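Local coordinates for glutathione S-transferase family protein (Populus trichocarpa, PDB 5F06) that binds glutathione and probably transfers it to electrophilic substrates, releasing a halide ion, as expected of a Phi-class glutathione transferase used in detoxification, at residues L2-A7 with T18-K23; P42-K47 with I53-E58; D135-L140 with A182-E187; D160-A165 with E196-R201. One frame throughout, in Å; residues are numbered along the deposited sequence. Where two conformers were deposited one is given.

Interaction 1 (L2-A7 with T18-K23); sequences LKLYGA and TCLHEK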
loop_
_atom_site.group_PDB
_atom_site.type_symbol
_atom_site.label_atom_id
_atom_site.label_comp_id
_atom_site.label_asym_id
_atom_site.label_seq_id
_atom_site.Cartn_x
_atom_site.Cartn_y
_atom_site.Cartn_z
ATOM N N LEU A 2 23.136 8.349 -0.513
ATOM C CA LEU A 2 21.813 7.934 -0.950
ATOM C C LEU A 2 21.714 8.132 -2.450
ATOM O O LEU A 2 21.610 9.264 -2.917
ATOM C CB LEU A 2 20.721 8.734 -0.244
ATOM C CG LEU A 2 20.552 8.483 1.251
ATOM C CD1 LEU A 2 19.675 9.568 1.852
ATOM C CD2 LEU A 2 19.949 7.108 1.505
ATOM N N LYS A 3 21.765 7.032 -3.194
ATOM C CA LYS A 3 21.709 7.089 -4.646
ATOM C C LYS A 3 20.348 6.632 -5.150
ATOM O O LYS A 3 19.982 5.463 -5.019
ATOM C CB LYS A 3 22.821 6.237 -5.252
ATOM C CG LYS A 3 24.214 6.734 -4.886
ATOM C CD LYS A 3 25.301 5.727 -5.228
ATOM C CE LYS A 3 25.220 5.284 -6.672
ATOM N NZ LYS A 3 25.283 6.425 -7.622
ATOM N N LEU A 4 19.611 7.577 -5.722
ATOM C CA LEU A 4 18.259 7.346 -6.210
ATOM C C LEU A 4 18.269 7.195 -7.720
ATOM O O LEU A 4 18.685 8.104 -8.432
ATOM C CB LEU A 4 17.348 8.499 -5.796
ATOM C CG LEU A 4 15.866 8.422 -6.172
ATOM C CD1 LEU A 4 15.211 7.232 -5.498
ATOM C CD2 LEU A 4 15.159 9.718 -5.792
ATOM N N TYR A 5 17.820 6.037 -8.197
ATOM C CA TYR A 5 17.768 5.756 -9.626
ATOM C C TYR A 5 16.370 6.009 -10.176
ATOM O O TYR A 5 15.412 5.339 -9.800
ATOM C CB TYR A 5 18.192 4.315 -9.899
ATOM C CG TYR A 5 19.624 4.041 -9.517
ATOM C CD1 TYR A 5 19.975 3.776 -8.197
ATOM C CD2 TYR A 5 20.633 4.066 -10.470
ATOM C CE1 TYR A 5 21.291 3.532 -7.844
ATOM C CE2 TYR A 5 21.951 3.824 -10.125
ATOM C CZ TYR A 5 22.274 3.562 -8.812
ATOM O OH TYR A 5 23.584 3.319 -8.471
ATOM N N GLY A 6 16.251 6.982 -11.069
ATOM C CA GLY A 6 14.955 7.319 -11.626
ATOM C C GLY A 6 15.016 8.486 -12.587
ATOM O O GLY A 6 16.012 8.675 -13.283
ATOM N N ALA A 7 13.945 9.272 -12.624
ATOM C CA ALA A 7 13.873 10.432 -13.506
ATOM C C ALA A 7 13.049 11.538 -12.851
ATOM O O ALA A 7 12.007 11.255 -12.261
ATOM C CB ALA A 7 13.274 10.040 -14.840
ATOM N N THR A 18 10.723 14.566 -3.033
ATOM C CA THR A 18 10.150 15.531 -2.105
ATOM C C THR A 18 10.409 15.091 -0.663
ATOM O O THR A 18 10.665 15.928 0.208
ATOM C CB THR A 18 8.634 15.738 -2.346
ATOM O OG1 THR A 18 8.138 16.747 -1.457
ATOM C CG2 THR A 18 7.859 14.451 -2.141
ATOM N N CYS A 19 10.374 13.784 -0.414
ATOM C CA CYS A 19 10.691 13.261 0.913
ATOM C C CYS A 19 12.141 13.575 1.289
ATOM O O CYS A 19 12.415 14.030 2.402
ATOM C CB CYS A 19 10.449 11.750 0.979
ATOM S SG CYS A 19 10.852 11.005 2.595
ATOM N N LEU A 20 13.064 13.340 0.360
ATOM C CA LEU A 20 14.472 13.660 0.584
ATOM C C LEU A 20 14.663 15.136 0.955
ATOM O O LEU A 20 15.444 15.452 1.854
ATOM C CB LEU A 20 15.304 13.309 -0.654
ATOM C CG LEU A 20 15.505 11.811 -0.908
ATOM C CD1 LEU A 20 15.914 11.535 -2.352
ATOM C CD2 LEU A 20 16.546 11.252 0.047
ATOM N N HIS A 21 13.947 16.034 0.285
ATOM C CA HIS A 21 14.072 17.466 0.564
ATOM C C HIS A 21 13.442 17.853 1.896
ATOM O O HIS A 21 13.986 18.697 2.617
ATOM C CB HIS A 21 13.443 18.295 -0.560
ATOM C CG HIS A 21 14.186 18.209 -1.854
ATOM N ND1 HIS A 21 15.552 18.382 -1.937
ATOM C CD2 HIS A 21 13.758 17.978 -3.117
ATOM C CE1 HIS A 21 15.932 18.258 -3.196
ATOM N NE2 HIS A 21 14.862 18.013 -3.933
ATOM N N GLU A 22 12.293 17.261 2.218
ATOM C CA GLU A 22 11.666 17.489 3.515
ATOM C C GLU A 22 12.647 17.159 4.635
ATOM O O GLU A 22 12.670 17.826 5.669
ATOM C CB GLU A 22 10.395 16.648 3.667
ATOM C CG GLU A 22 9.228 17.097 2.800
ATOM C CD GLU A 22 8.565 18.376 3.294
ATOM O OE1 GLU A 22 8.958 18.895 4.358
ATOM O OE2 GLU A 22 7.640 18.859 2.610
ATOM N N LYS A 23 13.464 16.132 4.416
ATOM C CA LYS A 23 14.396 15.662 5.436
ATOM C C LYS A 23 15.749 16.378 5.354
ATOM O O LYS A 23 16.655 16.092 6.139
ATOM C CB LYS A 23 14.593 14.148 5.309
ATOM C CG LYS A 23 13.304 13.329 5.486
ATOM C CD LYS A 23 12.671 13.512 6.856
ATOM C CE LYS A 23 13.530 12.934 7.973
ATOM N NZ LYS A 23 12.957 13.206 9.318
#
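No flat group lies where L20 meets L2 and L4, so the contact has neither faces nor edges; it is three branched side chains touching through methyls. The nearest rings look elsewhere: Y5 extends from the side of strand 2-6 that faces away from the helix, and the imidazole of H21 meets the ring of F27. L20 reaches from helix 11-22 toward the strand and divides its fork between two neighbours. Its CD2 comes to 4.0 Å from CD1 of L2, while its other methyl, CD1, lies 4.0 Å from CD2 of L4. L2 and L4 project from the same side of the strand. Different first torsions bring their methyls to the two prongs of L20: CG of L4 stands opposite the backbone N (chi1 -178°), that of L2 beside it (chi1 -68°). This is the strand-to-helix packing of a beta-alpha-beta unit in the thioredoxin-like domain, completed by strand 28-31. I73 of helix 66-76 also touches L20, and V16 and L17 touch L4. With every touching residue buried and no hydrogen bond across the contact, cohesion here rests on dispersion and the exclusion of water, without directional bonds to fix the register.

Interaction 2 (P42-K47 with I53-E58); sequences PPFLAK and IPALEE. With GSH (glutathione), chain C.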
loop_
_atom_site.group_PDB
_atom_site.type_symbol
_atom_site.label_atom_id
_atom_site.label_comp_id
_atom_site.label_asym_id
_atom_site.label_seq_id
_atom_site.Cartn_x
_atom_site.Cartn_y
_atom_site.Cartn_z
ATOM N N PRO A 42 19.036 -6.127 -17.692
ATOM C CA PRO A 42 19.498 -6.885 -16.516
ATOM C C PRO A 42 20.051 -6.041 -15.354
ATOM O O PRO A 42 19.733 -6.350 -14.205
ATOM C CB PRO A 42 20.592 -7.793 -17.096
ATOM C CG PRO A 42 20.204 -7.979 -18.525
ATOM C CD PRO A 42 19.585 -6.675 -18.948
ATOM N N PRO A 43 20.847 -4.996 -15.632
ATOM C CA PRO A 43 21.381 -4.243 -14.489
ATOM C C PRO A 43 20.296 -3.615 -13.619
ATOM O O PRO A 43 20.364 -3.733 -12.395
ATOM C CB PRO A 43 22.241 -3.163 -15.149
ATOM C CG PRO A 43 22.602 -3.727 -16.474
ATOM C CD PRO A 43 21.404 -4.514 -16.907
ATOM N N PHE A 44 19.303 -2.972 -14.218
ATOM C CA PHE A 44 18.283 -2.346 -13.396
ATOM C C PHE A 44 17.341 -3.386 -12.798
ATOM O O PHE A 44 16.875 -3.224 -11.674
ATOM C CB PHE A 44 17.464 -1.312 -14.168
ATOM C CG PHE A 44 16.518 -0.558 -13.281
ATOM C CD1 PHE A 44 16.969 0.510 -12.519
ATOM C CD2 PHE A 44 15.199 -0.954 -13.156
ATOM C CE1 PHE A 44 16.109 1.186 -11.676
ATOM C CE2 PHE A 44 14.336 -0.277 -12.315
ATOM C CZ PHE A 44 14.798 0.791 -11.570
ATOM N N LEU A 45 17.059 -4.450 -13.541
ATOM C CA LEU A 45 16.195 -5.505 -13.021
ATOM C C LEU A 45 16.787 -6.125 -11.758
ATOM O O LEU A 45 16.053 -6.643 -10.918
ATOM C CB LEU A 45 15.960 -6.588 -14.074
ATOM C CG LEU A 45 15.003 -6.241 -15.217
ATOM C CD1 LEU A 45 14.998 -7.357 -16.243
ATOM C CD2 LEU A 45 13.589 -5.987 -14.695
ATOM N N ALA A 46 18.110 -6.063 -11.624
ATOM C CA ALA A 46 18.784 -6.548 -10.425
ATOM C C ALA A 46 18.546 -5.614 -9.241
ATOM O O ALA A 46 18.685 -6.021 -8.083
ATOM C CB ALA A 46 20.287 -6.707 -10.679
ATOM N N LYS A 47 18.194 -4.364 -9.529
ATOM C CA LYS A 47 17.832 -3.422 -8.475
ATOM C C LYS A 47 16.354 -3.579 -8.130
ATOM O O LYS A 47 15.980 -3.635 -6.955
ATOM C CB LYS A 47 18.118 -1.979 -8.896
ATOM C CG LYS A 47 19.558 -1.692 -9.263
ATOM C CD LYS A 47 19.772 -0.190 -9.414
ATOM C CE LYS A 47 21.233 0.161 -9.600
ATOM N NZ LYS A 47 21.746 -0.147 -10.959
ATOM N N ILE A 53 10.916 2.256 -12.033
ATOM C CA ILE A 53 11.633 3.217 -11.211
ATOM C C ILE A 53 10.692 3.738 -10.127
ATOM O O ILE A 53 9.483 3.791 -10.334
ATOM C CB ILE A 53 12.196 4.387 -12.060
ATOM C CG1 ILE A 53 11.089 5.085 -12.863
ATOM C CG2 ILE A 53 13.287 3.873 -12.986
ATOM C CD1 ILE A 53 11.547 6.389 -13.529
ATOM N N PRO A 54 11.243 4.152 -8.975
ATOM C CA PRO A 54 12.668 4.275 -8.677
ATOM C C PRO A 54 13.257 3.088 -7.929
ATOM O O PRO A 54 12.532 2.202 -7.481
ATOM C CB PRO A 54 12.710 5.519 -7.794
ATOM C CG PRO A 54 11.468 5.395 -6.988
ATOM C CD PRO A 54 10.431 4.766 -7.910
ATOM N N ALA A 55 14.579 3.093 -7.819
ATOM C CA ALA A 55 15.292 2.229 -6.898
ATOM C C ALA A 55 16.250 3.085 -6.083
ATOM O O ALA A 55 16.610 4.192 -6.494
ATOM C CB ALA A 55 16.043 1.146 -7.639
ATOM N N LEU A 56 16.654 2.569 -4.928
ATOM C CA LEU A 56 17.614 3.243 -4.066
ATOM C C LEU A 56 18.775 2.316 -3.734
ATOM O O LEU A 56 18.562 1.184 -3.306
ATOM C CB LEU A 56 16.949 3.710 -2.770
ATOM C CG LEU A 56 17.838 4.506 -1.807
ATOM C CD1 LEU A 56 17.975 5.942 -2.266
ATOM C CD2 LEU A 56 17.292 4.456 -0.396
ATOM N N GLU A 57 19.995 2.795 -3.954
ATOM C CA GLU A 57 21.191 2.130 -3.446
ATOM C C GLU A 57 21.790 2.985 -2.339
ATOM O O GLU A 57 22.116 4.154 -2.547
ATOM C CB GLU A 57 22.230 1.891 -4.554
ATOM C CG GLU A 57 21.930 0.697 -5.459
ATOM C CD GLU A 57 23.035 0.432 -6.472
ATOM O OE1 GLU A 57 23.784 1.385 -6.792
ATOM O OE2 GLU A 57 23.160 -0.727 -6.943
ATOM N N GLU A 58 21.905 2.395 -1.156
ATOM C CA GLU A 58 22.590 3.025 -0.037
ATOM C C GLU A 58 23.633 2.049 0.472
ATOM O O GLU A 58 23.316 1.128 1.228
ATOM C CB GLU A 58 21.608 3.396 1.072
ATOM C CG GLU A 58 22.242 4.173 2.212
ATOM C CD GLU A 58 21.432 4.105 3.489
ATOM O OE1 GLU A 58 20.905 3.019 3.806
ATOM O OE2 GLU A 58 21.327 5.139 4.186
HETATM N N1 GSH C . 4.499 0.810 -7.027
HETATM C CA1 GSH C . 5.615 1.369 -7.718
HETATM C C1 GSH C . 6.238 2.463 -6.877
HETATM O O11 GSH C . 5.509 3.207 -6.172
HETATM O O12 GSH C . 7.481 2.634 -6.887
HETATM C CB1 GSH C . 5.171 1.925 -9.058
HETATM C CG1 GSH C . 6.404 2.261 -9.883
HETATM C CD1 GSH C . 6.036 2.890 -11.220
HETATM O OE1 GSH C . 4.872 2.939 -11.590
HETATM N N2 GSH C . 7.087 3.432 -12.028
HETATM C CA2 GSH C . 6.826 4.042 -13.294
HETATM C C2 GSH C . 7.687 3.373 -14.362
HETATM O O2 GSH C . 8.762 2.894 -14.062
HETATM C CB2 GSH C . 7.222 5.501 -13.239
HETATM S SG2 GSH C . 6.073 6.447 -12.265
HETATM N N3 GSH C . 7.236 3.317 -15.729
HETATM C CA3 GSH C . 8.066 2.693 -16.744
HETATM C C3 GSH C . 7.431 1.403 -17.253
HETATM O O31 GSH C . 7.741 0.960 -18.394
HETATM O O32 GSH C . 6.601 0.779 -16.542
#
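F44 pushes its ring into the angle between I53 and A55, and this is the tight part of the contact. Its CZ comes within 3.7 Å of CG2 of I53, and its CE1 lies 4.0 Å from CB of A55; the ring meets both obliquely. Because CG is turned opposite the backbone N (chi1 -174°), the ring swings from the short helix 42-45 toward the strand. I53 offers its CG2 branch to F44 while its backbone serves glutathione: I53 N donates to O2 of the ligand at 3.0 Å, and I53 O accepts from N2, also at 3.0 Å. This two-way pairing with the cysteinyl part of glutathione, just before a cis-proline (P54), is the signature of the thioredoxin-like glutathione site. With alanine in place of F44, a gap would probably open beside CG2 of I53 and CB of A55, leaving the segment that binds glutathione less firmly backed. The contact is looser toward solvent, where K47 and E57 are partly exposed. K47 CB still touches A55 CB, but at the far end NZ stays 4.3 Å from OE2 of E57, beyond a salt bridge, and the closer approach is CE to OE2, 3.4 Å. The other carboxylate oxygen, E57 OE1, is hydrogen-bonded to Y5 OH, and K47 makes a cation-pi contact with the Y5 ring. Strand 55-58 runs between strands 2-6 and 61-64, antiparallel to both; helix 42-45 packs on one side of it, while P54 touches helices 11-22 and 66-76.

Interaction 3 (D135-L140 with A182-E187); sequences DNVEKL and ASVVNE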
loop_
_atom_site.group_PDB
_atom_site.type_symbol
_atom_site.label_atom_id
_atom_site.label_comp_id
_atom_site.label_asym_id
_atom_site.label_seq_id
_atom_site.Cartn_x
_atom_site.Cartn_y
_atom_site.Cartn_z
ATOM N N ASP A 135 -14.729 6.796 -15.350
ATOM C CA ASP A 135 -14.965 5.825 -14.289
ATOM C C ASP A 135 -14.130 6.134 -13.047
ATOM O O ASP A 135 -14.627 6.101 -11.921
ATOM C CB ASP A 135 -14.648 4.418 -14.790
ATOM C CG ASP A 135 -14.873 3.358 -13.736
ATOM O OD1 ASP A 135 -15.870 3.457 -12.990
ATOM O OD2 ASP A 135 -14.049 2.422 -13.656
ATOM N N ASN A 136 -12.856 6.441 -13.255
ATOM C CA ASN A 136 -11.950 6.655 -12.136
ATOM C C ASN A 136 -12.083 8.058 -11.544
ATOM O O ASN A 136 -11.781 8.272 -10.370
ATOM C CB ASN A 136 -10.513 6.386 -12.573
ATOM C CG ASN A 136 -10.215 4.902 -12.693
ATOM O OD1 ASN A 136 -10.000 4.220 -11.691
ATOM N ND2 ASN A 136 -10.209 4.392 -13.921
ATOM N N VAL A 137 -12.546 9.011 -12.350
ATOM C CA VAL A 137 -12.870 10.336 -11.836
ATOM C C VAL A 137 -14.030 10.200 -10.848
ATOM O O VAL A 137 -14.060 10.868 -9.811
ATOM C CB VAL A 137 -13.225 11.323 -12.977
ATOM C CG1 VAL A 137 -13.997 12.528 -12.456
ATOM C CG2 VAL A 137 -11.963 11.780 -13.686
ATOM N N GLU A 138 -14.972 9.317 -11.164
ATOM C CA GLU A 138 -16.091 9.041 -10.273
ATOM C C GLU A 138 -15.593 8.384 -8.987
ATOM O O GLU A 138 -15.998 8.763 -7.886
ATOM C CB GLU A 138 -17.117 8.148 -10.969
ATOM C CG GLU A 138 -18.369 7.880 -10.159
ATOM C CD GLU A 138 -19.426 7.155 -10.967
ATOM O OE1 GLU A 138 -19.272 5.936 -11.194
ATOM O OE2 GLU A 138 -20.403 7.807 -11.390
ATOM N N LYS A 139 -14.705 7.405 -9.136
ATOM C CA LYS A 139 -14.132 6.707 -7.989
ATOM C C LYS A 139 -13.308 7.652 -7.120
ATOM O O LYS A 139 -13.413 7.622 -5.895
ATOM C CB LYS A 139 -13.263 5.537 -8.454
ATOM C CG LYS A 139 -14.060 4.367 -9.007
ATOM C CD LYS A 139 -13.149 3.266 -9.532
ATOM C CE LYS A 139 -13.953 2.059 -9.990
ATOM N NZ LYS A 139 -13.102 1.035 -10.654
ATOM N N LEU A 140 -12.490 8.487 -7.749
ATOM C CA LEU A 140 -11.657 9.420 -7.001
ATOM C C LEU A 140 -12.518 10.440 -6.269
ATOM O O LEU A 140 -12.200 10.840 -5.149
ATOM C CB LEU A 140 -10.673 10.137 -7.923
ATOM C CG LEU A 140 -9.697 11.094 -7.226
ATOM C CD1 LEU A 140 -8.905 10.375 -6.154
ATOM C CD2 LEU A 140 -8.762 11.731 -8.242
ATOM N N ALA A 182 -8.862 17.907 -12.927
ATOM C CA ALA A 182 -8.577 18.819 -11.818
ATOM C C ALA A 182 -9.855 19.253 -11.095
ATOM O O ALA A 182 -9.811 19.650 -9.931
ATOM C CB ALA A 182 -7.834 20.038 -12.327
ATOM N N SER A 183 -10.987 19.176 -11.793
ATOM C CA SER A 183 -12.270 19.614 -11.248
ATOM C C SER A 183 -12.671 18.893 -9.958
ATOM O O SER A 183 -13.350 19.479 -9.111
ATOM C CB SER A 183 -13.372 19.433 -12.295
ATOM O OG SER A 183 -13.452 18.088 -12.744
ATOM N N VAL A 184 -12.263 17.633 -9.798
ATOM C CA VAL A 184 -12.654 16.887 -8.601
ATOM C C VAL A 184 -11.998 17.488 -7.361
ATOM O O VAL A 184 -12.563 17.440 -6.272
ATOM C CB VAL A 184 -12.299 15.380 -8.689
ATOM C CG1 VAL A 184 -12.997 14.740 -9.866
ATOM C CG2 VAL A 184 -10.794 15.159 -8.770
ATOM N N VAL A 185 -10.816 18.069 -7.534
ATOM C CA VAL A 185 -10.133 18.762 -6.446
ATOM C C VAL A 185 -10.702 20.167 -6.270
ATOM O O VAL A 185 -11.026 20.581 -5.158
ATOM C CB VAL A 185 -8.606 18.835 -6.706
ATOM C CG1 VAL A 185 -7.905 19.779 -5.725
ATOM C CG2 VAL A 185 -8.003 17.449 -6.629
ATOM N N ASN A 186 -10.841 20.896 -7.373
ATOM C CA ASN A 186 -11.245 22.292 -7.305
ATOM C C ASN A 186 -12.668 22.514 -6.798
ATOM O O ASN A 186 -12.975 23.585 -6.279
ATOM C CB ASN A 186 -11.091 22.946 -8.676
ATOM C CG ASN A 186 -9.646 23.274 -9.004
ATOM O OD1 ASN A 186 -8.831 23.507 -8.111
ATOM N ND2 ASN A 186 -9.322 23.299 -10.290
ATOM N N GLU A 187 -13.530 21.510 -6.938
ATOM C CA GLU A 187 -14.937 21.653 -6.558
ATOM C C GLU A 187 -15.218 21.259 -5.108
ATOM O O GLU A 187 -16.357 21.358 -4.643
ATOM C CB GLU A 187 -15.818 20.823 -7.494
ATOM C CG GLU A 187 -16.008 21.463 -8.855
ATOM C CD GLU A 187 -16.842 20.623 -9.791
ATOM O OE1 GLU A 187 -17.360 19.571 -9.353
ATOM O OE2 GLU A 187 -16.979 21.019 -10.967
#
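Apolar contacts alone join V137 and L140 of helix 130-153 to V184 of the short helix 183-186. V184 serves both partners by splitting its two methyls: CG1 meets CG1 of V137 at 3.5 Å, a close approach for two methyl groups, and CG2 lies 4.0 Å from CD2 of L140. The split follows from its first torsion (chi1 -60°), which places CG1 opposite the carbonyl carbon and leaves CG2 between the backbone N and the carbonyl carbon. V184 and L140 cross at about a right angle, and V184 and V137 more obliquely. V137 sits three residues, about one helical turn, before L140 and is partly exposed, whereas L140 and V184 are buried. These helices belong to the all-helical C-terminal domain of the glutathione transferase fold, and the contact sets helix 183-186 against the long helix 130-153. V137 and L140 also touch helix 90-120, through I114 and Y107, and L176 of helix 170-176 adds to the surroundings of V184. Polar interactions stay within each segment or go to its neighbours. K139 NZ forms a salt bridge with D135 OD2, one turn earlier on the same helix; at 3.4 Å its hydrogen bond is weak. Along the backbones, L140 N donates to N136 O at 2.7 Å and E187 N to S183 O at 3.0 Å. The carbonyl oxygen of V184 accepts from NH1 of R188, next in the chain after this segment.

Interaction 4 (D160-A165 with E196-R201); sequences DFYSLA and EDISSR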
loop_
_atom_site.group_PDB
_atom_site.type_symbol
_atom_site.label_atom_id
_atom_site.label_comp_id
_atom_site.label_asym_id
_atom_site.label_seq_id
_atom_site.Cartn_x
_atom_site.Cartn_y
_atom_site.Cartn_z
ATOM N N ASP A 160 -3.604 17.669 12.560
ATOM C CA ASP A 160 -3.269 19.075 12.335
ATOM C C ASP A 160 -1.762 19.252 12.145
ATOM O O ASP A 160 -1.161 20.191 12.664
ATOM C CB ASP A 160 -3.771 19.935 13.504
ATOM C CG ASP A 160 -5.286 20.063 13.524
ATOM O OD1 ASP A 160 -5.885 20.253 12.443
ATOM O OD2 ASP A 160 -5.880 19.970 14.619
ATOM N N PHE A 161 -1.164 18.330 11.396
ATOM C CA PHE A 161 0.256 18.380 11.054
ATOM C C PHE A 161 0.461 17.746 9.688
ATOM O O PHE A 161 -0.192 16.755 9.353
ATOM C CB PHE A 161 1.097 17.646 12.098
ATOM C CG PHE A 161 0.608 16.255 12.386
ATOM C CD1 PHE A 161 1.026 15.183 11.611
ATOM C CD2 PHE A 161 -0.290 16.022 13.417
ATOM C CE1 PHE A 161 0.566 13.909 11.867
ATOM C CE2 PHE A 161 -0.752 14.747 13.676
ATOM C CZ PHE A 161 -0.323 13.691 12.899
ATOM N N TYR A 162 1.356 18.324 8.895
ATOM C CA TYR A 162 1.774 17.701 7.648
ATOM C C TYR A 162 2.484 16.387 7.967
ATOM O O TYR A 162 3.221 16.304 8.951
ATOM C CB TYR A 162 2.688 18.641 6.867
ATOM C CG TYR A 162 3.121 18.128 5.514
ATOM C CD1 TYR A 162 2.227 18.068 4.453
ATOM C CD2 TYR A 162 4.430 17.726 5.289
ATOM C CE1 TYR A 162 2.622 17.615 3.212
ATOM C CE2 TYR A 162 4.835 17.269 4.050
ATOM C CZ TYR A 162 3.931 17.216 3.016
ATOM O OH TYR A 162 4.338 16.764 1.782
ATOM N N SER A 163 2.252 15.360 7.154
ATOM C CA SER A 163 2.906 14.071 7.366
ATOM C C SER A 163 3.178 13.324 6.061
ATOM O O SER A 163 2.840 13.793 4.975
ATOM C CB SER A 163 2.055 13.192 8.281
ATOM O OG SER A 163 1.036 12.537 7.549
ATOM N N LEU A 164 3.796 12.156 6.191
ATOM C CA LEU A 164 4.091 11.297 5.051
ATOM C C LEU A 164 2.819 10.936 4.282
ATOM O O LEU A 164 2.856 10.731 3.067
ATOM C CB LEU A 164 4.801 10.025 5.521
ATOM C CG LEU A 164 5.363 9.130 4.417
ATOM C CD1 LEU A 164 6.524 9.810 3.697
ATOM C CD2 LEU A 164 5.793 7.795 5.009
ATOM N N ALA A 165 1.696 10.866 4.995
ATOM C CA ALA A 165 0.404 10.571 4.382
ATOM C C ALA A 165 0.065 11.584 3.295
ATOM O O ALA A 165 -0.276 11.206 2.176
ATOM C CB ALA A 165 -0.696 10.541 5.441
ATOM N N GLU A 196 -3.532 23.161 -2.328
ATOM C CA GLU A 196 -2.806 24.406 -2.547
ATOM C C GLU A 196 -1.767 24.613 -1.452
ATOM O O GLU A 196 -0.705 25.189 -1.689
ATOM C CB GLU A 196 -3.790 25.580 -2.615
ATOM C CG GLU A 196 -4.641 25.556 -3.883
ATOM C CD GLU A 196 -5.866 26.447 -3.821
ATOM O OE1 GLU A 196 -6.218 26.944 -2.727
ATOM O OE2 GLU A 196 -6.484 26.646 -4.887
ATOM N N ASP A 197 -2.079 24.120 -0.258
ATOM C CA ASP A 197 -1.160 24.162 0.875
ATOM C C ASP A 197 0.046 23.245 0.643
ATOM O O ASP A 197 1.179 23.716 0.561
ATOM C CB ASP A 197 -1.902 23.762 2.160
ATOM C CG ASP A 197 -1.024 23.817 3.407
ATOM O OD1 ASP A 197 0.206 24.013 3.296
ATOM O OD2 ASP A 197 -1.577 23.646 4.516
ATOM N N ILE A 198 -0.193 21.938 0.544
ATOM C CA ILE A 198 0.916 20.991 0.499
ATOM C C ILE A 198 1.725 21.137 -0.793
ATOM O O ILE A 198 2.937 20.927 -0.789
ATOM C CB ILE A 198 0.431 19.524 0.664
ATOM C CG1 ILE A 198 -0.456 19.089 -0.508
ATOM C CG2 ILE A 198 -0.300 19.366 2.000
ATOM C CD1 ILE A 198 -0.848 17.607 -0.480
ATOM N N SER A 199 1.075 21.526 -1.886
ATOM C CA SER A 199 1.772 21.674 -3.166
ATOM C C SER A 199 2.634 22.945 -3.233
ATOM O O SER A 199 3.420 23.114 -4.173
ATOM C CB SER A 199 0.765 21.661 -4.324
ATOM O OG SER A 199 -0.088 22.797 -4.313
ATOM N N SER A 200 2.499 23.829 -2.243
ATOM C CA SER A 200 3.291 25.056 -2.198
ATOM C C SER A 200 4.426 24.975 -1.172
ATOM O O SER A 200 5.146 25.948 -0.969
ATOM C CB SER A 200 2.399 26.270 -1.892
ATOM O OG SER A 200 1.845 26.194 -0.588
ATOM N N ARG A 201 4.582 23.826 -0.524
ATOM C CA ARG A 201 5.693 23.637 0.401
ATOM C C ARG A 201 7.009 23.717 -0.365
ATOM O O ARG A 201 7.091 23.226 -1.491
ATOM C CB ARG A 201 5.580 22.297 1.123
ATOM C CG ARG A 201 4.366 22.187 2.037
ATOM C CD ARG A 201 4.292 20.815 2.691
ATOM N NE ARG A 201 5.439 20.535 3.556
ATOM C CZ ARG A 201 5.514 20.843 4.851
ATOM N NH1 ARG A 201 4.506 21.451 5.462
ATOM N NH2 ARG A 201 6.604 20.536 5.544
#
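Y162 lies with its ring over the guanidinium of R201, and from CB outward nearly every atom meets that side chain. CB and CG of Y162 are each 3.6 Å from NH1 of R201. On one flank of the ring CD2 sits 3.3 Å from CZ of R201, over the centre of the guanidinium, and CE2 is 3.4 Å from NE of R201. On the other flank CD1 and CE1 meet I198 at the ring edge, its CG2 3.6 Å from CE1. CZ of the ring approaches CD of R201 at 3.6 Å, and that methylene makes a CH-pi contact 11° off the ring normal. At the tip, the hydroxyl OH comes no nearer to R201 than CD, at 4.2 Å. The two planes are 9° apart, a nearly parallel cation-pi stack, which the bend at chi3 of R201 (63°) allows. Next along the chain, S163 caps helix 164-167: its OG accepts from A165 N, and D166 OD2 accepts from S163 N, resembling the N-capping box of glutathione transferases. A leucine in place of Y162 would probably cost the guanidinium its aromatic bed and leave R201 freer to turn. R201 is also held by a salt bridge from NE to E22 and a cation-pi contact with Y82.

Interactions 1 and 2 belong to the N-terminal domain and meet in one sheet, where strands 2-6 and 55-58 are neighbours. Interaction 1 is wholly buried and aliphatic; interaction 2 runs from the glutathione pocket to a partly exposed charged end. Interactions 3 and 4 lie in the helical domain, their segments alternating along the chain and their nearest atoms about 5 Å apart. Interaction 3 is aliphatic like interaction 1 but borders the surface at one residue, whereas interaction 4 relies on a charged group stacked on a ring. The domains are tied where E22 of 18-23 pairs with R201 of 196-201, linking interactions 1 and 4. Interaction 3 touches neither 1 nor 2.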